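Local coordinates for protein beta-glycosidase (Bacteroides caccae, PDB 6T2R) that probably cleaves beta-linked glycan chains as a family 16 glycoside hydrolase, one of the gut bacterial endo-acting O-glycanases that initiate mucin breakdown, at residues N173-N183 against V203-I214. Residues are numbered along the deposited sequence; the frame is centred on the assembly and turned at random.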
ATOM      1  N   ASN A 173      11.568 -13.210 -14.375  1.00 31.29           N
ATOM      2  CA  ASN A 173      11.423 -14.688 -14.348  1.00 31.34           C
ATOM      3  C   ASN A 173      11.336 -15.164 -12.902  1.00 32.92           C
ATOM      4  O   ASN A 173      12.322 -15.644 -12.334  1.00 35.97           O
ATOM      5  CB  ASN A 173      12.598 -15.366 -15.054  1.00 34.77           C
ATOM      6  CG  ASN A 173      12.887 -14.729 -16.392  1.00 37.71           C
ATOM      7  OD1 ASN A 173      13.519 -13.671 -16.456  1.00 43.59           O
ATOM      8  ND2 ASN A 173      12.390 -15.333 -17.448  1.00 37.56           N
ATOM      9  N   PRO A 174      10.166 -15.083 -12.239  1.00 29.41           N
ATOM     10  CA  PRO A 174       8.918 -14.659 -12.876  1.00 28.66           C
ATOM     11  C   PRO A 174       8.684 -13.151 -12.871  1.00 27.11           C
ATOM     12  O   PRO A 174       9.368 -12.455 -12.133  1.00 27.89           O
ATOM     13  CB  PRO A 174       7.857 -15.333 -12.007  1.00 28.91           C
ATOM     14  CG  PRO A 174       8.507 -15.424 -10.630  1.00 31.15           C
ATOM     15  CD  PRO A 174      10.002 -15.490 -10.844  1.00 27.88           C
ATOM     16  N   LYS A 175       7.725 -12.698 -13.680  1.00 26.25           N
ATOM     17  CA  LYS A 175       7.377 -11.257 -13.850  1.00 30.94           C
ATOM     18  C   LYS A 175       7.003 -10.692 -12.466  1.00 26.64           C
ATOM     19  O   LYS A 175       6.100 -11.227 -11.834  1.00 26.23           O
ATOM     20  CB  LYS A 175       6.230 -11.127 -14.860  1.00 38.52           C
ATOM     21  CG  LYS A 175       6.270  -9.901 -15.759  1.00 48.65           C
ATOM     22  CD  LYS A 175       5.236  -9.920 -16.878  1.00 53.43           C
ATOM     23  CE  LYS A 175       3.840  -9.620 -16.374  1.00 60.29           C
ATOM     24  NZ  LYS A 175       2.854  -9.743 -17.470  1.00 67.41           N
ATOM     25  N   HIS A 176       7.687  -9.664 -11.992  1.00 24.77           N
ATOM     26  CA  HIS A 176       7.524  -9.158 -10.612  1.00 27.06           C
ATOM     27  C   HIS A 176       6.429  -8.089 -10.520  1.00 28.14           C
ATOM     28  O   HIS A 176       6.099  -7.689  -9.369  1.00 29.40           O
ATOM     29  CB  HIS A 176       8.862  -8.639 -10.091  1.00 27.45           C
ATOM     30  CG  HIS A 176       9.219  -7.278 -10.579  1.00 28.23           C
ATOM     31  ND1 HIS A 176       9.507  -6.255  -9.719  1.00 29.96           N
ATOM     32  CD2 HIS A 176       9.348  -6.780 -11.825  1.00 29.25           C
ATOM     33  CE1 HIS A 176       9.792  -5.183 -10.427  1.00 29.27           C
ATOM     34  NE2 HIS A 176       9.702  -5.475 -11.709  1.00 27.81           N
ATOM     35  N   GLY A 177       5.876  -7.657 -11.648  1.00 25.53           N
ATOM     36  CA  GLY A 177       4.867  -6.584 -11.671  1.00 28.08           C
ATOM     37  C   GLY A 177       3.992  -6.595 -12.912  1.00 26.83           C
ATOM     38  O   GLY A 177       4.335  -7.238 -13.885  1.00 26.58           O
ATOM     39  N   ASN A 178       2.839  -5.950 -12.838  1.00 26.80           N
ATOM     40  CA  ASN A 178       1.947  -5.804 -14.006  1.00 28.90           C
ATOM     41  C   ASN A 178       1.002  -4.629 -13.761  1.00 27.14           C
ATOM     42  O   ASN A 178       0.601  -4.401 -12.614  1.00 31.15           O
ATOM     43  CB  ASN A 178       1.189  -7.114 -14.269  1.00 31.79           C
ATOM     44  CG  ASN A 178       0.706  -7.218 -15.697  1.00 30.45           C
ATOM     45  OD1 ASN A 178       1.463  -6.932 -16.591  1.00 31.69           O
ATOM     46  ND2 ASN A 178      -0.536  -7.624 -15.911  1.00 31.33           N
ATOM     47  N   THR A 179       0.600  -3.963 -14.834  1.00 29.84           N
ATOM     48  CA  THR A 179      -0.414  -2.890 -14.822  1.00 27.29           C
ATOM     49  C   THR A 179      -1.772  -3.458 -15.193  1.00 27.63           C
ATOM     50  O   THR A 179      -1.849  -4.510 -15.807  1.00 28.64           O
ATOM     51  CB  THR A 179      -0.064  -1.741 -15.770  1.00 28.52           C
ATOM     52  OG1 THR A 179      -0.130  -2.311 -17.068  1.00 29.37           O
ATOM     53  CG2 THR A 179       1.287  -1.133 -15.506  1.00 26.67           C
ATOM     54  N   ILE A 180      -2.804  -2.790 -14.718  1.00 28.09           N
ATOM     55  CA  ILE A 180      -4.219  -3.097 -15.010  1.00 31.01           C
ATOM     56  C   ILE A 180      -4.972  -1.767 -15.027  1.00 32.52           C
ATOM     57  O   ILE A 180      -4.620  -0.828 -14.307  1.00 33.44           O
ATOM     58  CB  ILE A 180      -4.760  -4.128 -14.002  1.00 32.90           C
ATOM     59  CG1 ILE A 180      -6.182  -4.560 -14.356  1.00 32.35           C
ATOM     60  CG2 ILE A 180      -4.658  -3.636 -12.565  1.00 32.33           C
ATOM     61  CD1 ILE A 180      -6.540  -5.932 -13.872  1.00 34.12           C
ATOM     62  N   PRO A 181      -5.935  -1.592 -15.950  1.00 32.62           N
ATOM     63  CA  PRO A 181      -6.702  -0.355 -16.014  1.00 35.95           C
ATOM     64  C   PRO A 181      -7.577  -0.213 -14.769  1.00 35.51           C
ATOM     65  O   PRO A 181      -7.991  -1.250 -14.219  1.00 31.34           O
ATOM     66  CB  PRO A 181      -7.581  -0.473 -17.284  1.00 34.80           C
ATOM     67  CG  PRO A 181      -6.962  -1.631 -18.073  1.00 36.52           C
ATOM     68  CD  PRO A 181      -6.282  -2.515 -17.042  1.00 35.61           C
ATOM     69  N   ILE A 182      -7.880   1.045 -14.444  1.00 32.94           N
ATOM     70  CA  ILE A 182      -8.854   1.431 -13.388  1.00 32.51           C
ATOM     71  C   ILE A 182      -9.902   2.392 -13.967  1.00 33.24           C
ATOM     72  O   ILE A 182      -9.703   2.921 -15.063  1.00 32.68           O
ATOM     73  CB  ILE A 182      -8.110   2.057 -12.188  1.00 33.08           C
ATOM     74  CG1 ILE A 182      -7.394   3.348 -12.575  1.00 29.43           C
ATOM     75  CG2 ILE A 182      -7.137   1.051 -11.567  1.00 32.50           C
ATOM     76  CD1 ILE A 182      -7.035   4.196 -11.391  1.00 30.52           C
ATOM     77  N   ASN A 183     -10.973   2.622 -13.214  1.00 33.78           N
ATOM     78  CA  ASN A 183     -11.911   3.747 -13.432  1.00 34.47           C
ATOM     79  C   ASN A 183     -11.331   4.923 -12.668  1.00 29.42           C
ATOM     80  O   ASN A 183     -11.530   5.021 -11.472  1.00 32.57           O
ATOM     81  CB  ASN A 183     -13.322   3.377 -12.973  1.00 38.04           C
ATOM     82  CG  ASN A 183     -13.801   2.104 -13.621  1.00 40.78           C
ATOM     83  OD1 ASN A 183     -14.105   1.133 -12.939  1.00 41.83           O
ATOM     84  ND2 ASN A 183     -13.796   2.079 -14.940  1.00 43.16           N
ATOM     85  N   VAL A 203      -7.595  -5.952  -8.847  1.00 29.34           N
ATOM     86  CA  VAL A 203      -8.277  -4.632  -8.867  1.00 29.17           C
ATOM     87  C   VAL A 203      -9.762  -4.903  -9.169  1.00 29.78           C
ATOM     88  O   VAL A 203     -10.034  -5.627 -10.157  1.00 27.55           O
ATOM     89  CB  VAL A 203      -7.606  -3.713  -9.903  1.00 26.03           C
ATOM     90  CG1 VAL A 203      -8.341  -2.413 -10.037  1.00 25.89           C
ATOM     91  CG2 VAL A 203      -6.151  -3.457  -9.552  1.00 28.07           C
ATOM     92  N   ASN A 204     -10.663  -4.391  -8.319  1.00 29.54           N
ATOM     93  CA  ASN A 204     -12.131  -4.635  -8.359  1.00 31.80           C
ATOM     94  C   ASN A 204     -12.439  -6.127  -8.522  1.00 31.41           C
ATOM     95  O   ASN A 204     -13.347  -6.431  -9.247  1.00 33.37           O
ATOM     96  CB  ASN A 204     -12.754  -3.783  -9.476  1.00 30.64           C
ATOM     97  CG  ASN A 204     -12.408  -2.322  -9.282  1.00 31.52           C
ATOM     98  OD1 ASN A 204     -12.411  -1.849  -8.151  1.00 29.12           O
ATOM     99  ND2 ASN A 204     -12.057  -1.614 -10.340  1.00 25.72           N
ATOM    100  N   GLY A 205     -11.689  -7.050  -7.927  1.00 32.26           N
ATOM    101  CA  GLY A 205     -12.042  -8.480  -8.045  1.00 31.06           C
ATOM    102  C   GLY A 205     -11.568  -9.143  -9.338  1.00 31.02           C
ATOM    103  O   GLY A 205     -11.577 -10.366  -9.378  1.00 36.35           O
ATOM    104  N   LYS A 206     -11.065  -8.379 -10.305  1.00 29.67           N
ATOM    105  CA  LYS A 206     -10.349  -8.870 -11.496  1.00 30.33           C
ATOM    106  C   LYS A 206      -8.901  -9.215 -11.107  1.00 31.04           C
ATOM    107  O   LYS A 206      -8.225  -8.405 -10.468  1.00 25.23           O
ATOM    108  CB  LYS A 206     -10.451  -7.798 -12.583  1.00 35.33           C
ATOM    109  CG  LYS A 206      -9.804  -8.129 -13.925  1.00 44.62           C
ATOM    110  CD  LYS A 206     -10.683  -8.854 -14.949  1.00 52.12           C
ATOM    111  CE  LYS A 206     -10.200 -10.253 -15.297  1.00 60.66           C
ATOM    112  NZ  LYS A 206     -11.268 -11.080 -15.919  1.00 64.71           N
ATOM    113  N   ARG A 207      -8.431 -10.400 -11.489  1.00 30.61           N
ATOM    114  CA  ARG A 207      -7.034 -10.836 -11.278  1.00 30.57           C
ATOM    115  C   ARG A 207      -6.147 -10.025 -12.220  1.00 26.89           C
ATOM    116  O   ARG A 207      -6.407 -10.045 -13.424  1.00 28.27           O
ATOM    117  CB  ARG A 207      -6.864 -12.338 -11.542  1.00 34.23           C
ATOM    118  CG  ARG A 207      -5.399 -12.773 -11.612  1.00 40.45           C
ATOM    119  CD  ARG A 207      -5.108 -14.265 -11.434  1.00 44.96           C
ATOM    120  NE  ARG A 207      -6.145 -15.162 -11.938  1.00 51.79           N
ATOM    121  CZ  ARG A 207      -6.379 -15.412 -13.218  1.00 54.63           C
ATOM    122  NH1 ARG A 207      -5.638 -14.834 -14.152  1.00 59.15           N
ATOM    123  NH2 ARG A 207      -7.360 -16.236 -13.554  1.00 56.04           N
ATOM    124  N   ASN A 208      -5.130  -9.364 -11.673  1.00 24.33           N
ATOM    125  CA  ASN A 208      -4.076  -8.634 -12.415  1.00 25.76           C
ATOM    126  C   ASN A 208      -3.007  -9.668 -12.781  1.00 25.65           C
ATOM    127  O   ASN A 208      -2.771  -9.893 -13.953  1.00 22.62           O
ATOM    128  CB  ASN A 208      -3.497  -7.457 -11.618  1.00 25.92           C
ATOM    129  CG  ASN A 208      -2.463  -6.663 -12.401  1.00 26.40           C
ATOM    130  OD1 ASN A 208      -2.128  -7.045 -13.507  1.00 29.51           O
ATOM    131  ND2 ASN A 208      -1.909  -5.597 -11.835  1.00 26.65           N
ATOM    132  N   PHE A 209      -2.342 -10.239 -11.793  1.00 25.48           N
ATOM    133  CA  PHE A 209      -1.246 -11.190 -12.044  1.00 27.00           C
ATOM    134  C   PHE A 209      -0.969 -11.949 -10.766  1.00 27.04           C
ATOM    135  O   PHE A 209      -1.507 -11.534  -9.700  1.00 27.69           O
ATOM    136  CB  PHE A 209       0.008 -10.496 -12.571  1.00 24.62           C
ATOM    137  CG  PHE A 209       0.928  -9.920 -11.529  1.00 24.16           C
ATOM    138  CD1 PHE A 209       0.619  -8.729 -10.893  1.00 23.60           C
ATOM    139  CD2 PHE A 209       2.160 -10.495 -11.282  1.00 25.74           C
ATOM    140  CE1 PHE A 209       1.505  -8.169  -9.993  1.00 25.68           C
ATOM    141  CE2 PHE A 209       3.051  -9.935 -10.369  1.00 26.48           C
ATOM    142  CZ  PHE A 209       2.718  -8.772  -9.723  1.00 27.43           C
ATOM    143  N   VAL A 210      -0.205 -13.037 -10.931  1.00 25.29           N
ATOM    144  CA  VAL A 210       0.205 -13.978  -9.858  1.00 26.18           C
ATOM    145  C   VAL A 210       1.721 -13.811  -9.717  1.00 24.51           C
ATOM    146  O   VAL A 210       2.397 -13.806 -10.724  1.00 24.37           O
ATOM    147  CB  VAL A 210      -0.206 -15.436 -10.184  1.00 25.61           C
ATOM    148  CG1 VAL A 210       0.253 -16.432  -9.120  1.00 24.35           C
ATOM    149  CG2 VAL A 210      -1.700 -15.585 -10.407  1.00 25.78           C
ATOM    150  N   TYR A 211       2.238 -13.636  -8.513  1.00 23.98           N
ATOM    151  CA  TYR A 211       3.687 -13.782  -8.272  1.00 24.42           C
ATOM    152  C   TYR A 211       3.902 -15.134  -7.615  1.00 23.95           C
ATOM    153  O   TYR A 211       3.493 -15.315  -6.473  1.00 24.84           O
ATOM    154  CB  TYR A 211       4.297 -12.663  -7.432  1.00 24.58           C
ATOM    155  CG  TYR A 211       5.798 -12.699  -7.519  1.00 22.83           C
ATOM    156  CD1 TYR A 211       6.435 -12.259  -8.668  1.00 22.63           C
ATOM    157  CD2 TYR A 211       6.564 -13.269  -6.518  1.00 22.69           C
ATOM    158  CE1 TYR A 211       7.816 -12.315  -8.781  1.00 23.75           C
ATOM    159  CE2 TYR A 211       7.944 -13.356  -6.619  1.00 23.43           C
ATOM    160  CZ  TYR A 211       8.579 -12.866  -7.757  1.00 24.13           C
ATOM    161  OH  TYR A 211       9.944 -12.917  -7.901  1.00 20.30           O
ATOM    162  N   PRO A 212       4.515 -16.097  -8.339  1.00 23.62           N
ATOM    163  CA  PRO A 212       4.751 -17.439  -7.827  1.00 21.64           C
ATOM    164  C   PRO A 212       6.041 -17.581  -7.010  1.00 23.84           C
ATOM    165  O   PRO A 212       7.018 -16.928  -7.318  1.00 23.45           O
ATOM    166  CB  PRO A 212       4.827 -18.271  -9.112  1.00 21.13           C
ATOM    167  CG  PRO A 212       5.496 -17.340 -10.103  1.00 22.67           C
ATOM    168  CD  PRO A 212       4.977 -15.955  -9.745  1.00 23.02           C
ATOM    169  N   ARG A 213       5.988 -18.469  -6.004  1.00 25.18           N
ATOM    170  CA  ARG A 213       7.162 -19.110  -5.384  1.00 24.79           C
ATOM    171  C   ARG A 213       7.658 -20.200  -6.330  1.00 27.52           C
ATOM    172  O   ARG A 213       6.943 -21.241  -6.487  1.00 26.20           O
ATOM    173  CB  ARG A 213       6.831 -19.700  -4.013  1.00 26.25           C
ATOM    174  CG  ARG A 213       8.065 -20.223  -3.278  1.00 27.33           C
ATOM    175  CD  ARG A 213       7.777 -21.057  -2.043  1.00 32.16           C
ATOM    176  NE  ARG A 213       7.062 -20.377  -0.961  1.00 37.78           N
ATOM    177  CZ  ARG A 213       7.595 -19.655   0.070  1.00 46.83           C
ATOM    178  NH1 ARG A 213       8.908 -19.452   0.191  1.00 43.06           N
ATOM    179  NH2 ARG A 213       6.782 -19.106   0.983  1.00 46.01           N
ATOM    180  N   ILE A 214       8.850 -20.010  -6.895  1.00 26.85           N
ATOM    181  CA  ILE A 214       9.430 -20.957  -7.883  1.00 27.83           C
ATOM    182  C   ILE A 214      10.566 -21.761  -7.231  1.00 28.62           C
ATOM    183  O   ILE A 214      11.178 -21.318  -6.260  1.00 30.40           O
ATOM    184  CB  ILE A 214       9.859 -20.229  -9.173  1.00 29.00           C
ATOM    185  CG1 ILE A 214      10.983 -19.213  -8.949  1.00 30.69           C
ATOM    186  CG2 ILE A 214       8.645 -19.590  -9.818  1.00 32.30           C
ATOM    187  CD1 ILE A 214      11.793 -18.874 -10.193  1.00 32.69           C
TER
HETATM  188  O   HOH W   1      10.939 -12.145 -10.092  1.00 21.01           O
HETATM  189  O   HOH W   2       4.439 -13.268 -12.410  1.00 27.25           O
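Val203 meets Ile180 in a close methyl-to-methyl approach, CG2 to CG2 at 3.4 Å, while its CG1 touches Ile182 CG2; its branched methyls suit a buried position at the strand end. Asn204 and Gly205 fill the centre of the type I' turn Val203-Lys206, both with positive phi: asparagine tolerates this left-handed conformation, and glycine has no CB to press on the preceding carbonyl O. Beyond it, Lys206 CG lies beside Ile180 CD1, an aliphatic stem serving as apolar partner. Asn208 makes the direct polar link, its amide able to donate and accept at once. With CG anti to the backbone N (chi1 -177°), ND2 donates to Asn178 O (2.9 Å) from well above the carbonyl plane, and OD1 accepts from Asn178 ND2 (2.9 Å); Gln158 OE1 also bonds ND2. Strands 177-181 and 206-212 run antiparallel in the beta-jelly-roll sandwich of family 16, but no backbone ladder joins them: 177-181 pairs with 155-161 and 206-212 with 198-203, and side chains and two bridging waters link the segments. Phe209 lays one ring face against the Gly177-Asn178 peptide, with Asn178 CB 3.8 Å from CD1. Water 2 joins Val210 O to Lys175 O, which also sits at the Tyr211 ring edge, 3.3 Å from CD1. The Tyr211 hydroxyl, weakly bonded to Gln221 too, donates to water 1, which gives its hydrogen to Pro174 O. Cis-Pro174 packs CG on Pro212 CG (3.6 Å), the compact rings alongside and oppositely pointed, and its CD meets Ile214 CD1.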